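Local coordinates for protein hemolysin (Streptococcus suis, PDB 3HVN) that probably lyses host cells by binding cholesterol-containing membranes, changing conformation and inserting as an oligomeric pore, at residues I224-V236 and G349-S362. The protein carries 1 engineered substitution. Sequence-based numbering, arbitrary orientation.
Engineered in segment 349-362: L357 (natural residue Pro).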
loop_
_atom_site.group_PDB
_atom_site.type_symbol
_atom_site.label_atom_id
_atom_site.label_comp_id
_atom_site.label_asym_id
_atom_site.label_seq_id
_atom_site.Cartn_x
_atom_site.Cartn_y
_atom_site.Cartn_z
ATOM N N ILE A 224 1.724 3.698 1.214
ATOM C CA ILE A 224 1.652 3.951 2.644
ATOM C C ILE A 224 1.717 2.635 3.409
ATOM O O ILE A 224 1.064 1.653 3.040
ATOM C CB ILE A 224 0.368 4.706 3.034
ATOM C CG1 ILE A 224 0.532 6.208 2.788
ATOM C CG2 ILE A 224 0.039 4.460 4.494
ATOM C CD1 ILE A 224 0.758 6.582 1.340
ATOM N N VAL A 225 2.514 2.623 4.471
ATOM C CA VAL A 225 2.701 1.426 5.275
ATOM C C VAL A 225 2.514 1.703 6.760
ATOM O O VAL A 225 3.274 2.463 7.362
ATOM C CB VAL A 225 4.101 0.823 5.066
ATOM C CG1 VAL A 225 4.375 -0.247 6.109
ATOM C CG2 VAL A 225 4.232 0.260 3.662
ATOM N N ASN A 226 1.494 1.087 7.344
ATOM C CA ASN A 226 1.326 1.108 8.787
ATOM C C ASN A 226 2.152 -0.008 9.401
ATOM O O ASN A 226 1.734 -1.168 9.426
ATOM C CB ASN A 226 -0.145 0.951 9.176
ATOM C CG ASN A 226 -0.365 1.046 10.675
ATOM O OD1 ASN A 226 0.581 1.213 11.446
ATOM N ND2 ASN A 226 -1.620 0.941 11.097
ATOM N N PHE A 227 3.342 0.348 9.871
ATOM C CA PHE A 227 4.218 -0.603 10.532
ATOM C C PHE A 227 4.015 -0.534 12.038
ATOM O O PHE A 227 4.506 0.380 12.704
ATOM C CB PHE A 227 5.681 -0.330 10.181
ATOM C CG PHE A 227 6.637 -1.339 10.748
ATOM C CD1 PHE A 227 7.308 -1.090 11.934
ATOM C CD2 PHE A 227 6.864 -2.541 10.095
ATOM C CE1 PHE A 227 8.188 -2.019 12.457
ATOM C CE2 PHE A 227 7.743 -3.473 10.614
ATOM C CZ PHE A 227 8.406 -3.211 11.796
ATOM N N LYS A 228 3.269 -1.498 12.565
ATOM C CA LYS A 228 3.076 -1.607 14.001
ATOM C C LYS A 228 4.043 -2.627 14.587
ATOM O O LYS A 228 4.342 -3.646 13.966
ATOM C CB LYS A 228 1.628 -1.979 14.333
ATOM C CG LYS A 228 0.706 -0.779 14.500
ATOM C CD LYS A 228 -0.721 -1.205 14.814
ATOM C CE LYS A 228 -1.555 -1.342 13.549
ATOM N NZ LYS A 228 -0.898 -2.190 12.518
ATOM N N GLN A 229 4.535 -2.334 15.784
ATOM C CA GLN A 229 5.494 -3.194 16.455
ATOM C C GLN A 229 5.055 -3.383 17.897
ATOM O O GLN A 229 5.525 -2.683 18.795
ATOM C CB GLN A 229 6.887 -2.562 16.401
ATOM C CG GLN A 229 7.979 -3.384 17.057
ATOM C CD GLN A 229 9.326 -2.692 17.009
ATOM O OE1 GLN A 229 9.483 -1.653 16.367
ATOM N NE2 GLN A 229 10.311 -3.266 17.691
ATOM N N ILE A 230 4.145 -4.326 18.119
ATOM C CA ILE A 230 3.576 -4.511 19.447
ATOM C C ILE A 230 4.545 -5.229 20.380
ATOM O O ILE A 230 5.058 -6.310 20.064
ATOM C CB ILE A 230 2.211 -5.240 19.408
ATOM C CG1 ILE A 230 1.212 -4.533 20.318
ATOM C CG2 ILE A 230 2.349 -6.693 19.814
ATOM C CD1 ILE A 230 1.074 -3.066 20.023
ATOM N N TYR A 231 4.803 -4.598 21.522
ATOM C CA TYR A 231 5.648 -5.171 22.559
ATOM C C TYR A 231 4.811 -6.037 23.490
ATOM O O TYR A 231 5.217 -7.139 23.854
ATOM C CB TYR A 231 6.349 -4.071 23.359
ATOM C CG TYR A 231 7.408 -3.319 22.586
ATOM C CD1 TYR A 231 7.247 -1.977 22.273
ATOM C CD2 TYR A 231 8.571 -3.953 22.169
ATOM C CE1 TYR A 231 8.212 -1.286 21.568
ATOM C CE2 TYR A 231 9.542 -3.271 21.462
ATOM C CZ TYR A 231 9.359 -1.938 21.164
ATOM O OH TYR A 231 10.323 -1.254 20.460
ATOM N N TYR A 232 3.643 -5.532 23.878
ATOM C CA TYR A 232 2.728 -6.322 24.696
ATOM C C TYR A 232 1.264 -5.995 24.414
ATOM O O TYR A 232 0.959 -5.156 23.569
ATOM C CB TYR A 232 3.047 -6.178 26.189
ATOM C CG TYR A 232 2.874 -4.785 26.752
ATOM C CD1 TYR A 232 1.666 -4.386 27.309
ATOM C CD2 TYR A 232 3.922 -3.875 26.742
ATOM C CE1 TYR A 232 1.505 -3.117 27.833
ATOM C CE2 TYR A 232 3.770 -2.603 27.264
ATOM C CZ TYR A 232 2.559 -2.230 27.808
ATOM O OH TYR A 232 2.402 -0.965 28.326
ATOM N N THR A 233 0.366 -6.672 25.120
ATOM C CA THR A 233 -1.065 -6.513 24.891
ATOM C C THR A 233 -1.856 -6.798 26.162
ATOM O O THR A 233 -1.882 -7.928 26.647
ATOM C CB THR A 233 -1.562 -7.458 23.779
ATOM O OG1 THR A 233 -0.711 -7.346 22.633
ATOM C CG2 THR A 233 -2.990 -7.115 23.386
ATOM N N VAL A 234 -2.500 -5.767 26.697
ATOM C CA VAL A 234 -3.314 -5.922 27.895
ATOM C C VAL A 234 -4.720 -6.389 27.538
ATOM O O VAL A 234 -5.401 -5.773 26.713
ATOM C CB VAL A 234 -3.402 -4.612 28.697
ATOM C CG1 VAL A 234 -4.211 -4.827 29.967
ATOM C CG2 VAL A 234 -2.009 -4.097 29.026
ATOM N N SER A 235 -5.146 -7.481 28.163
ATOM C CA SER A 235 -6.466 -8.046 27.916
ATOM C C SER A 235 -7.351 -7.920 29.150
ATOM O O SER A 235 -6.871 -7.990 30.281
ATOM C CB SER A 235 -6.350 -9.516 27.505
ATOM O OG SER A 235 -5.487 -9.668 26.392
ATOM N N VAL A 236 -8.647 -7.732 28.926
ATOM C CA VAL A 236 -9.605 -7.618 30.018
ATOM C C VAL A 236 -10.516 -8.838 30.059
ATOM O O VAL A 236 -11.103 -9.215 29.045
ATOM C CB VAL A 236 -10.468 -6.351 29.878
ATOM C CG1 VAL A 236 -11.472 -6.264 31.017
ATOM C CG2 VAL A 236 -9.587 -5.114 29.840
ATOM N N GLY A 349 14.764 1.818 15.204
ATOM C CA GLY A 349 13.503 2.078 15.875
ATOM C C GLY A 349 12.854 0.804 16.382
ATOM O O GLY A 349 11.881 0.842 17.138
ATOM N N ALA A 350 13.405 -0.333 15.970
ATOM C CA ALA A 350 12.850 -1.630 16.336
ATOM C C ALA A 350 13.419 -2.155 17.650
ATOM O O ALA A 350 12.687 -2.331 18.622
ATOM C CB ALA A 350 13.093 -2.632 15.222
ATOM N N ARG A 351 14.723 -2.409 17.671
ATOM C CA ARG A 351 15.371 -2.976 18.849
ATOM C C ARG A 351 16.221 -1.958 19.608
ATOM O O ARG A 351 17.235 -2.307 20.215
ATOM C CB ARG A 351 16.209 -4.194 18.457
ATOM C CG ARG A 351 16.759 -4.133 17.042
ATOM C CD ARG A 351 17.066 -5.526 16.524
ATOM N NE ARG A 351 17.196 -5.558 15.070
ATOM C CZ ARG A 351 17.188 -6.671 14.342
ATOM N NH1 ARG A 351 17.053 -7.852 14.931
ATOM N NH2 ARG A 351 17.312 -6.603 13.024
ATOM N N TYR A 352 15.795 -0.699 19.580
ATOM C CA TYR A 352 16.493 0.367 20.288
ATOM C C TYR A 352 15.585 0.961 21.359
ATOM O O TYR A 352 16.048 1.630 22.284
ATOM C CB TYR A 352 16.935 1.454 19.306
ATOM C CG TYR A 352 18.029 2.359 19.826
ATOM C CD1 TYR A 352 19.361 2.113 19.527
ATOM C CD2 TYR A 352 17.730 3.464 20.612
ATOM C CE1 TYR A 352 20.365 2.937 19.996
ATOM C CE2 TYR A 352 18.727 4.294 21.088
ATOM C CZ TYR A 352 20.043 4.026 20.775
ATOM O OH TYR A 352 21.042 4.848 21.245
ATOM N N GLY A 353 14.288 0.708 21.228
ATOM C CA GLY A 353 13.314 1.194 22.188
ATOM C C GLY A 353 13.389 0.437 23.500
ATOM O O GLY A 353 14.444 -0.074 23.871
ATOM N N LYS A 354 12.264 0.363 24.202
ATOM C CA LYS A 354 12.217 -0.329 25.486
ATOM C C LYS A 354 10.867 -0.999 25.721
ATOM O O LYS A 354 9.960 -0.903 24.895
ATOM C CB LYS A 354 12.530 0.639 26.629
ATOM C CG LYS A 354 11.508 1.750 26.800
ATOM C CD LYS A 354 11.909 2.702 27.915
ATOM C CE LYS A 354 13.251 3.357 27.624
ATOM N NZ LYS A 354 13.669 4.281 28.716
ATOM N N LEU A 355 10.746 -1.679 26.856
ATOM C CA LEU A 355 9.516 -2.374 27.217
ATOM C C LEU A 355 8.951 -1.813 28.518
ATOM O O LEU A 355 7.765 -1.968 28.807
ATOM C CB LEU A 355 9.772 -3.879 27.347
ATOM C CG LEU A 355 8.577 -4.813 27.568
ATOM C CD1 LEU A 355 8.225 -4.942 29.046
ATOM C CD2 LEU A 355 7.370 -4.365 26.752
ATOM N N ASN A 356 9.811 -1.158 29.294
ATOM C CA ASN A 356 9.414 -0.570 30.569
ATOM C C ASN A 356 8.012 0.027 30.516
ATOM O O ASN A 356 7.132 -0.365 31.281
ATOM C CB ASN A 356 10.423 0.494 31.006
ATOM C CG ASN A 356 11.806 -0.077 31.248
ATOM O OD1 ASN A 356 11.986 -1.294 31.312
ATOM N ND2 ASN A 356 12.793 0.801 31.387
ATOM N N LEU A 357 7.812 0.972 29.602
ATOM C CA LEU A 357 6.511 1.607 29.421
ATOM C C LEU A 357 6.313 2.046 27.974
ATOM O O LEU A 357 7.034 2.911 27.475
ATOM C CB LEU A 357 6.362 2.807 30.358
ATOM C CG LEU A 357 6.267 2.515 31.856
ATOM C CD1 LEU A 357 6.329 3.803 32.661
ATOM C CD2 LEU A 357 4.997 1.741 32.174
ATOM N N GLY A 358 5.333 1.448 27.305
ATOM C CA GLY A 358 5.035 1.783 25.925
ATOM C C GLY A 358 3.796 2.647 25.796
ATOM O O GLY A 358 3.187 3.028 26.797
ATOM N N VAL A 359 3.419 2.958 24.560
ATOM C CA VAL A 359 2.245 3.785 24.305
ATOM C C VAL A 359 1.207 2.992 23.514
ATOM O O VAL A 359 1.563 2.173 22.665
ATOM C CB VAL A 359 2.621 5.076 23.540
ATOM C CG1 VAL A 359 2.606 4.833 22.038
ATOM C CG2 VAL A 359 1.679 6.213 23.906
ATOM N N PRO A 360 -0.084 3.216 23.806
ATOM C CA PRO A 360 -1.157 2.540 23.069
ATOM C C PRO A 360 -1.083 2.863 21.583
ATOM O O PRO A 360 -1.080 4.038 21.222
ATOM C CB PRO A 360 -2.429 3.152 23.665
ATOM C CG PRO A 360 -2.030 3.635 25.010
ATOM C CD PRO A 360 -0.603 4.071 24.887
ATOM N N ILE A 361 -1.020 1.840 20.737
ATOM C CA ILE A 361 -0.967 2.058 19.295
ATOM C C ILE A 361 -2.146 1.403 18.579
ATOM O O ILE A 361 -2.396 1.669 17.403
ATOM C CB ILE A 361 0.361 1.563 18.685
ATOM C CG1 ILE A 361 0.398 0.037 18.625
ATOM C CG2 ILE A 361 1.545 2.103 19.474
ATOM C CD1 ILE A 361 1.640 -0.505 17.951
ATOM N N SER A 362 -2.867 0.550 19.299
ATOM C CA SER A 362 -4.067 -0.088 18.769
ATOM C C SER A 362 -4.896 -0.675 19.906
ATOM O O SER A 362 -4.357 -1.046 20.949
ATOM C CB SER A 362 -3.705 -1.175 17.756
ATOM O OG SER A 362 -2.975 -2.222 18.367
#
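Q229 and Y231 both hydrogen-bond to the carbonyl oxygen of A350, at the C-terminal end of helix 339-350. Q229 NE2 lies 2.7 Å from A350 O, with an N-H...O angle of 149°. It comes from above the carbonyl plane, while Y231 OH reaches the same oxygen from the other face, 3.2 Å from A350 O. The Q229 side chain is fully extended, CG anti to the backbone N (chi1 -179°), which carries its amide out to the helix end. Q229 OE1 has a weak hydrogen bond to R276.

The Y231 ring lies between two backbone carbonyls. K354 O sits over the centre of one face and Q229 O near the rim of the other.

Apolar side chains make the second group of contacts. L355 CD2 touches both tyrosines, 3.6 Å from Y231 CB and 3.5 Å from Y232 CD2, where it meets the edge of the Y232 ring. I361 CD1 packs against I230 CD1 and, 3.6 Å away, K228 CG. Beyond this packing, K228 NZ leads out of the contact to a salt bridge with D183.

Y231 and Y232 both face Y274, and I361 and S362 both face S273. These are two classic beta bulges in the bent antiparallel sheet of the cholesterol-dependent cytolysin fold.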